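Local coordinates for 4-alpha-glucanotransferase (Corynebacterium glutamicum, PDB 5B68), which is an amylomaltase that combines an N-terminal beta-sandwich domain with a TIM-barrel-type glucanotransferase domain, at residues P428-P432 and V433-E437; H461-G464 and L465-F469. All coordinates share one frame; numbering follows the deposited sequence.

Interaction 1 (P428-P432 and V433-E437); sequences PPWHP and VRLAE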
ATOM      1  N   PRO A 428       4.591   6.430 -11.274  1.00 22.04           N
ATOM      2  CA  PRO A 428       5.464   7.593 -11.109  1.00 20.73           C
ATOM      3  C   PRO A 428       5.882   7.762  -9.651  1.00 19.05           C
ATOM      4  O   PRO A 428       5.038   7.690  -8.769  1.00 22.83           O
ATOM      5  CB  PRO A 428       4.584   8.752 -11.590  1.00 22.16           C
ATOM      6  CG  PRO A 428       3.198   8.351 -11.261  1.00 24.27           C
ATOM      7  CD  PRO A 428       3.188   6.836 -11.405  1.00 22.82           C
ATOM      8  N   PRO A 429       7.171   7.967  -9.377  1.00 18.62           N
ATOM      9  CA  PRO A 429       7.546   8.055  -7.966  1.00 19.36           C
ATOM     10  C   PRO A 429       7.259   9.421  -7.408  1.00 19.63           C
ATOM     11  O   PRO A 429       7.225  10.403  -8.111  1.00 19.86           O
ATOM     12  CB  PRO A 429       9.031   7.805  -8.000  1.00 19.82           C
ATOM     13  CG  PRO A 429       9.486   8.285  -9.342  1.00 20.43           C
ATOM     14  CD  PRO A 429       8.351   7.947 -10.254  1.00 20.74           C
ATOM     15  N   TRP A 430       7.247   9.507  -6.092  1.00 19.45           N
ATOM     16  CA  TRP A 430       7.262  10.797  -5.448  1.00 19.34           C
ATOM     17  C   TRP A 430       8.540  11.516  -5.874  1.00 19.98           C
ATOM     18  O   TRP A 430       9.553  10.905  -6.104  1.00 20.22           O
ATOM     19  CB  TRP A 430       7.375  10.645  -3.940  1.00 17.76           C
ATOM     20  CG  TRP A 430       6.253  10.055  -3.180  1.00 18.86           C
ATOM     21  CD1 TRP A 430       6.317   8.982  -2.366  1.00 19.39           C
ATOM     22  CD2 TRP A 430       4.921  10.559  -3.061  1.00 18.35           C
ATOM     23  NE1 TRP A 430       5.112   8.748  -1.773  1.00 20.46           N
ATOM     24  CE2 TRP A 430       4.233   9.709  -2.180  1.00 21.08           C
ATOM     25  CE3 TRP A 430       4.240  11.630  -3.621  1.00 20.61           C
ATOM     26  CZ2 TRP A 430       2.906   9.899  -1.854  1.00 21.03           C
ATOM     27  CZ3 TRP A 430       2.925  11.812  -3.293  1.00 20.47           C
ATOM     28  CH2 TRP A 430       2.271  10.952  -2.424  1.00 22.76           C
ATOM     29  N   HIS A 431       8.464  12.827  -5.972  1.00 18.40           N
ATOM     30  CA  HIS A 431       9.639  13.630  -6.075  1.00 20.08           C
ATOM     31  C   HIS A 431      10.161  13.826  -4.626  1.00 21.96           C
ATOM     32  O   HIS A 431       9.428  14.382  -3.800  1.00 20.55           O
ATOM     33  CB  HIS A 431       9.273  14.996  -6.710  1.00 21.36           C
ATOM     34  CG  HIS A 431      10.466  15.842  -6.967  1.00 22.61           C
ATOM     35  ND1 HIS A 431      10.896  16.204  -8.224  1.00 27.35           N
ATOM     36  CD2 HIS A 431      11.399  16.303  -6.110  1.00 23.29           C
ATOM     37  CE1 HIS A 431      12.037  16.864  -8.116  1.00 21.84           C
ATOM     38  NE2 HIS A 431      12.337  16.973  -6.840  1.00 26.31           N
ATOM     39  N   PRO A 432      11.380  13.329  -4.302  1.00 18.62           N
ATOM     40  CA  PRO A 432      11.858  13.403  -2.924  1.00 21.95           C
ATOM     41  C   PRO A 432      11.913  14.797  -2.277  1.00 22.76           C
ATOM     42  O   PRO A 432      11.758  14.874  -1.045  1.00 29.28           O
ATOM     43  CB  PRO A 432      13.257  12.844  -2.979  1.00 21.60           C
ATOM     44  CG  PRO A 432      13.312  12.032  -4.257  1.00 22.94           C
ATOM     45  CD  PRO A 432      12.273  12.576  -5.186  1.00 18.32           C
ATOM     46  N   VAL A 433      12.264  15.826  -3.036  1.00 18.87           N
ATOM     47  CA  VAL A 433      12.267  17.211  -2.495  1.00 20.65           C
ATOM     48  C   VAL A 433      10.937  17.875  -2.501  1.00 20.30           C
ATOM     49  O   VAL A 433      10.531  18.522  -1.515  1.00 19.10           O
ATOM     50  CB  VAL A 433      13.327  18.113  -3.212  1.00 23.16           C
ATOM     51  CG1 VAL A 433      13.328  19.546  -2.671  1.00 24.30           C
ATOM     52  CG2 VAL A 433      14.701  17.471  -3.115  1.00 27.84           C
ATOM     53  N   ARG A 434      10.225  17.849  -3.620  1.00 19.04           N
ATOM     54  CA  ARG A 434       8.968  18.552  -3.720  1.00 18.38           C
ATOM     55  C   ARG A 434       7.911  18.008  -2.776  1.00 18.02           C
ATOM     56  O   ARG A 434       7.128  18.766  -2.230  1.00 20.07           O
ATOM     57  CB  ARG A 434       8.437  18.561  -5.160  1.00 23.58           C
ATOM     58  CG  ARG A 434       9.374  19.300  -6.091  1.00 26.00           C
ATOM     59  CD  ARG A 434       8.893  19.261  -7.500  1.00 33.42           C
ATOM     60  NE  ARG A 434       9.868  20.056  -8.242  1.00 45.91           N
ATOM     61  CZ  ARG A 434      10.169  19.940  -9.538  1.00 53.55           C
ATOM     62  NH1 ARG A 434       9.544  19.067 -10.317  1.00 56.45           N
ATOM     63  NH2 ARG A 434      11.115  20.732 -10.052  1.00 53.65           N
ATOM     64  N   LEU A 435       7.912  16.701  -2.515  1.00 18.20           N
ATOM     65  CA  LEU A 435       6.999  16.151  -1.547  1.00 17.52           C
ATOM     66  C   LEU A 435       7.311  16.808  -0.182  1.00 17.68           C
ATOM     67  O   LEU A 435       6.423  17.125   0.526  1.00 17.63           O
ATOM     68  CB  LEU A 435       7.138  14.615  -1.432  1.00 18.86           C
ATOM     69  CG  LEU A 435       6.157  13.960  -0.439  1.00 17.42           C
ATOM     70  CD1 LEU A 435       4.699  14.237  -0.669  1.00 19.67           C
ATOM     71  CD2 LEU A 435       6.431  12.502  -0.350  1.00 18.91           C
ATOM     72  N   ALA A 436       8.595  16.956   0.152  1.00 17.47           N
ATOM     73  CA  ALA A 436       9.005  17.547   1.429  1.00 16.70           C
ATOM     74  C   ALA A 436       8.654  19.062   1.477  1.00 17.00           C
ATOM     75  O   ALA A 436       8.292  19.606   2.582  1.00 18.48           O
ATOM     76  CB  ALA A 436      10.473  17.282   1.654  1.00 19.49           C
ATOM     77  N   GLU A 437       8.753  19.732   0.343  1.00 16.61           N
ATOM     78  CA  GLU A 437       8.387  21.142   0.221  1.00 18.46           C
ATOM     79  C   GLU A 437       6.914  21.350   0.469  1.00 19.53           C
ATOM     80  O   GLU A 437       6.504  22.401   0.901  1.00 19.05           O
ATOM     81  CB  GLU A 437       8.787  21.718  -1.125  1.00 18.15           C
ATOM     82  CG  GLU A 437      10.279  21.834  -1.272  1.00 18.09           C
ATOM     83  CD  GLU A 437      10.706  22.370  -2.617  1.00 24.37           C
ATOM     84  OE1 GLU A 437       9.971  22.208  -3.586  1.00 26.45           O
ATOM     85  OE2 GLU A 437      11.781  22.954  -2.694  1.00 24.87           O
TER

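Interaction 2 (H461-G464 and L465-F469); sequences HVLG and LFRLF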
ATOM      1  N   HIS A 461       5.810  -3.176  -0.414  1.00 21.20           N
ATOM      2  CA  HIS A 461       7.107  -2.604  -0.755  1.00 21.81           C
ATOM      3  C   HIS A 461       7.598  -1.533   0.235  1.00 19.18           C
ATOM      4  O   HIS A 461       7.794  -0.401  -0.124  1.00 18.98           O
ATOM      5  CB  HIS A 461       7.107  -2.049  -2.169  1.00 22.05           C
ATOM      6  CG  HIS A 461       8.476  -1.904  -2.751  1.00 28.84           C
ATOM      7  ND1 HIS A 461       9.333  -2.969  -2.898  1.00 29.95           N
ATOM      8  CD2 HIS A 461       9.140  -0.822  -3.216  1.00 28.42           C
ATOM      9  CE1 HIS A 461      10.464  -2.549  -3.431  1.00 30.93           C
ATOM     10  NE2 HIS A 461      10.370  -1.252  -3.635  1.00 30.50           N
ATOM     11  N   VAL A 462       7.733  -1.911   1.490  1.00 18.98           N
ATOM     12  CA  VAL A 462       8.059  -0.960   2.538  1.00 18.45           C
ATOM     13  C   VAL A 462       9.424  -0.315   2.315  1.00 19.45           C
ATOM     14  O   VAL A 462       9.681   0.770   2.769  1.00 17.41           O
ATOM     15  CB  VAL A 462       7.965  -1.575   3.925  1.00 20.17           C
ATOM     16  CG1 VAL A 462       9.112  -2.516   4.168  1.00 22.34           C
ATOM     17  CG2 VAL A 462       7.878  -0.484   4.972  1.00 19.20           C
ATOM     18  N   LEU A 463      10.311  -1.014   1.625  1.00 20.04           N
ATOM     19  CA  LEU A 463      11.633  -0.405   1.276  1.00 20.49           C
ATOM     20  C   LEU A 463      11.545   0.957   0.569  1.00 18.20           C
ATOM     21  O   LEU A 463      12.461   1.768   0.703  1.00 18.55           O
ATOM     22  CB  LEU A 463      12.470  -1.379   0.480  1.00 21.18           C
ATOM     23  CG  LEU A 463      13.908  -0.944   0.186  1.00 22.81           C
ATOM     24  CD1 LEU A 463      14.800  -0.770   1.408  1.00 23.80           C
ATOM     25  CD2 LEU A 463      14.523  -1.895  -0.855  1.00 29.64           C
ATOM     26  N   GLY A 464      10.424   1.179  -0.134  1.00 16.30           N
ATOM     27  CA  GLY A 464      10.050   2.433  -0.766  1.00 19.48           C
ATOM     28  C   GLY A 464       9.901   3.608   0.159  1.00 19.55           C
ATOM     29  O   GLY A 464       9.800   4.752  -0.315  1.00 24.88           O
ATOM     30  N   LEU A 465       9.871   3.378   1.455  1.00 19.03           N
ATOM     31  CA  LEU A 465       9.924   4.482   2.421  1.00 18.27           C
ATOM     32  C   LEU A 465      11.369   5.008   2.498  1.00 20.72           C
ATOM     33  O   LEU A 465      11.602   6.087   3.088  1.00 20.78           O
ATOM     34  CB  LEU A 465       9.433   4.017   3.766  1.00 21.21           C
ATOM     35  CG  LEU A 465       7.977   3.469   3.837  1.00 24.06           C
ATOM     36  CD1 LEU A 465       7.757   2.924   5.241  1.00 26.74           C
ATOM     37  CD2 LEU A 465       6.947   4.505   3.580  1.00 26.31           C
ATOM     38  N   PHE A 466      12.348   4.207   2.015  1.00 17.32           N
ATOM     39  CA  PHE A 466      13.751   4.524   2.055  1.00 17.79           C
ATOM     40  C   PHE A 466      14.292   4.946   0.696  1.00 19.32           C
ATOM     41  O   PHE A 466      15.063   5.889   0.597  1.00 19.81           O
ATOM     42  CB  PHE A 466      14.553   3.336   2.625  1.00 17.92           C
ATOM     43  CG  PHE A 466      14.131   2.951   4.034  1.00 19.08           C
ATOM     44  CD1 PHE A 466      13.004   2.175   4.243  1.00 19.73           C
ATOM     45  CD2 PHE A 466      14.849   3.401   5.133  1.00 19.61           C
ATOM     46  CE1 PHE A 466      12.626   1.822   5.516  1.00 20.68           C
ATOM     47  CE2 PHE A 466      14.458   3.075   6.396  1.00 22.70           C
ATOM     48  CZ  PHE A 466      13.305   2.289   6.605  1.00 20.02           C
ATOM     49  N   ARG A 467      13.994   4.157  -0.321  1.00 20.90           N
ATOM     50  CA  ARG A 467      14.494   4.377  -1.641  1.00 20.58           C
ATOM     51  C   ARG A 467      13.595   3.641  -2.635  1.00 21.26           C
ATOM     52  O   ARG A 467      12.908   2.663  -2.263  1.00 20.85           O
ATOM     53  CB  ARG A 467      15.959   3.852  -1.706  1.00 20.51           C
ATOM     54  CG  ARG A 467      16.036   2.338  -1.580  1.00 22.99           C
ATOM     55  CD  ARG A 467      17.466   1.868  -1.406  1.00 22.76           C
ATOM     56  NE  ARG A 467      18.006   2.153  -0.083  1.00 23.68           N
ATOM     57  CZ  ARG A 467      18.554   1.239   0.717  1.00 22.26           C
ATOM     58  NH1 ARG A 467      18.994   1.596   1.890  1.00 24.38           N
ATOM     59  NH2 ARG A 467      18.610  -0.038   0.364  1.00 23.14           N
ATOM     60  N   LEU A 468      13.598   4.059  -3.888  1.00 19.81           N
ATOM     61  CA  LEU A 468      12.889   3.324  -4.929  1.00 20.89           C
ATOM     62  C   LEU A 468      13.843   3.076  -6.030  1.00 19.26           C
ATOM     63  O   LEU A 468      14.602   3.966  -6.386  1.00 22.63           O
ATOM     64  CB  LEU A 468      11.709   4.126  -5.475  1.00 21.29           C
ATOM     65  CG  LEU A 468      10.495   4.179  -4.516  1.00 21.64           C
ATOM     66  CD1 LEU A 468       9.477   5.188  -5.037  1.00 23.64           C
ATOM     67  CD2 LEU A 468       9.857   2.830  -4.273  1.00 21.00           C
ATOM     68  N   PHE A 469      13.731   1.933  -6.655  1.00 20.71           N
ATOM     69  CA  PHE A 469      14.365   1.684  -7.944  1.00 20.93           C
ATOM     70  C   PHE A 469      13.526   2.237  -9.042  1.00 20.65           C
ATOM     71  O   PHE A 469      12.380   1.867  -9.139  1.00 20.91           O
ATOM     72  CB  PHE A 469      14.577   0.195  -8.147  1.00 23.05           C
ATOM     73  CG  PHE A 469      15.453  -0.118  -9.300  1.00 24.45           C
ATOM     74  CD1 PHE A 469      16.837   0.024  -9.209  1.00 26.05           C
ATOM     75  CD2 PHE A 469      14.904  -0.512 -10.499  1.00 25.03           C
ATOM     76  CE1 PHE A 469      17.647  -0.237 -10.315  1.00 29.05           C
ATOM     77  CE2 PHE A 469      15.707  -0.764 -11.607  1.00 26.10           C
ATOM     78  CZ  PHE A 469      17.066  -0.637 -11.522  1.00 25.91           C
TER
HETATM   79  O   HOH W   1      11.572   0.082  -6.141  1.00 27.37           O
HETATM   80  O   HOH W   2      12.887  -0.036  -3.200  1.00 32.16           O

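Interaction 1 (P428-P432 and V433-E437)
Val433 meets His431 mainly through its backbone N. That atom lies in the plane of the imidazole, at the ring edge, 3.2 Å from His431 CD2. Arg434 runs over one face of the same ring. Arg434 CG makes a CH-pi contact 3.7 Å from the centroid of the His431 ring. The rest of the side chain is extended, and the guanidinium stacks on the imidazole, planes 22° apart. His431 CG is anti to the backbone N (chi1 -175°), which places the ring beside Val433 N and against the Arg434 side chain. His431 ND1 lies under this stack and has no hydrogen-bond partner in the model. Leu435 N donates to His431 O at 3.1 Å, a nearly straight i to i+4 bond that ties His431 to helix 434-437. The side chain of Leu435 drops over the indole of Trp430, with CD2 3.8 Å from the centroid of the five-membered ring. Ala436 adds a light touch, its CB 3.8 Å from Pro432 O. These are local contacts where the proline-rich loop 428-432 enters helix 434-437. Helix 441-452 packs against Trp430 and Leu435 through Pro442. Glu437 forms a salt bridge with Arg71, and Pro429 packs on strands 409-413 and 467-472.

Interaction 2 (H461-G464 and L465-F469)
Leu463, Gly464 and Leu465 bury the most surface in this turn, which joins a 3-10 segment to strand 467-472. Leu463 O is the hub. Phe466 N donates to Leu463 O at 2.8 Å, from above the carbonyl plane. Arg467 N donates to Leu463 O at 3.0 Å and lies in that plane. The same oxygen therefore closes an i to i+3 turn and an i to i+4 turn. The CD1 methyl of Leu463 sits over one face of the Arg467 guanidinium, 4.0 Å from NH2. That guanidinium has a salt bridge to Glu514. Gly464 packs by its backbone. Its CA makes a C-H...O contact of 3.2 Å with Arg467 O, and Leu468 CD2 rests 3.5 Å from Gly464 CA. Leu465 N donates to Val462 O at 2.9 Å. With CG anti to its carbonyl carbon (chi1 -60°), Leu465 turns its side chain toward Val462, and Leu465 CD1 meets Val462 CG2 at 3.4 Å, tighter than usual. Helix 487-500 packs against Leu465. Leu468 CD2 lies in plane at the His461 ring edge, 3.9 Å from His461 CD2. His461 also reaches the strand through water: two waters bind its NE2, one donating to Arg467 O and the other accepting from Phe469 N. This double hold on NE2 probably fixes the rotation of the imidazole, while two N-H groups satisfy Leu463 O.

Overall arrangement
Interaction 1 closes before interaction 2 opens along the chain, and their centres are about 13 Å apart. They touch by packing, with Pro429 CB 4.0 Å from Leu468 CD1. Both belong to the glucanotransferase part of the chain. Phe485 is a shared neighbour: the side chains of Trp430, Pro432 and Leu468 touch it, and its backbone bonds to that of Phe466. Each contact also borders a small molecule, probably from the crystallisation liquor. Between nearest atoms, a glycerol lies about 3 Å from the Trp430 side chain, and a BTB molecule about 4 Å from that of His461. Such molecules often mark pockets, so the residues beside them may line pockets.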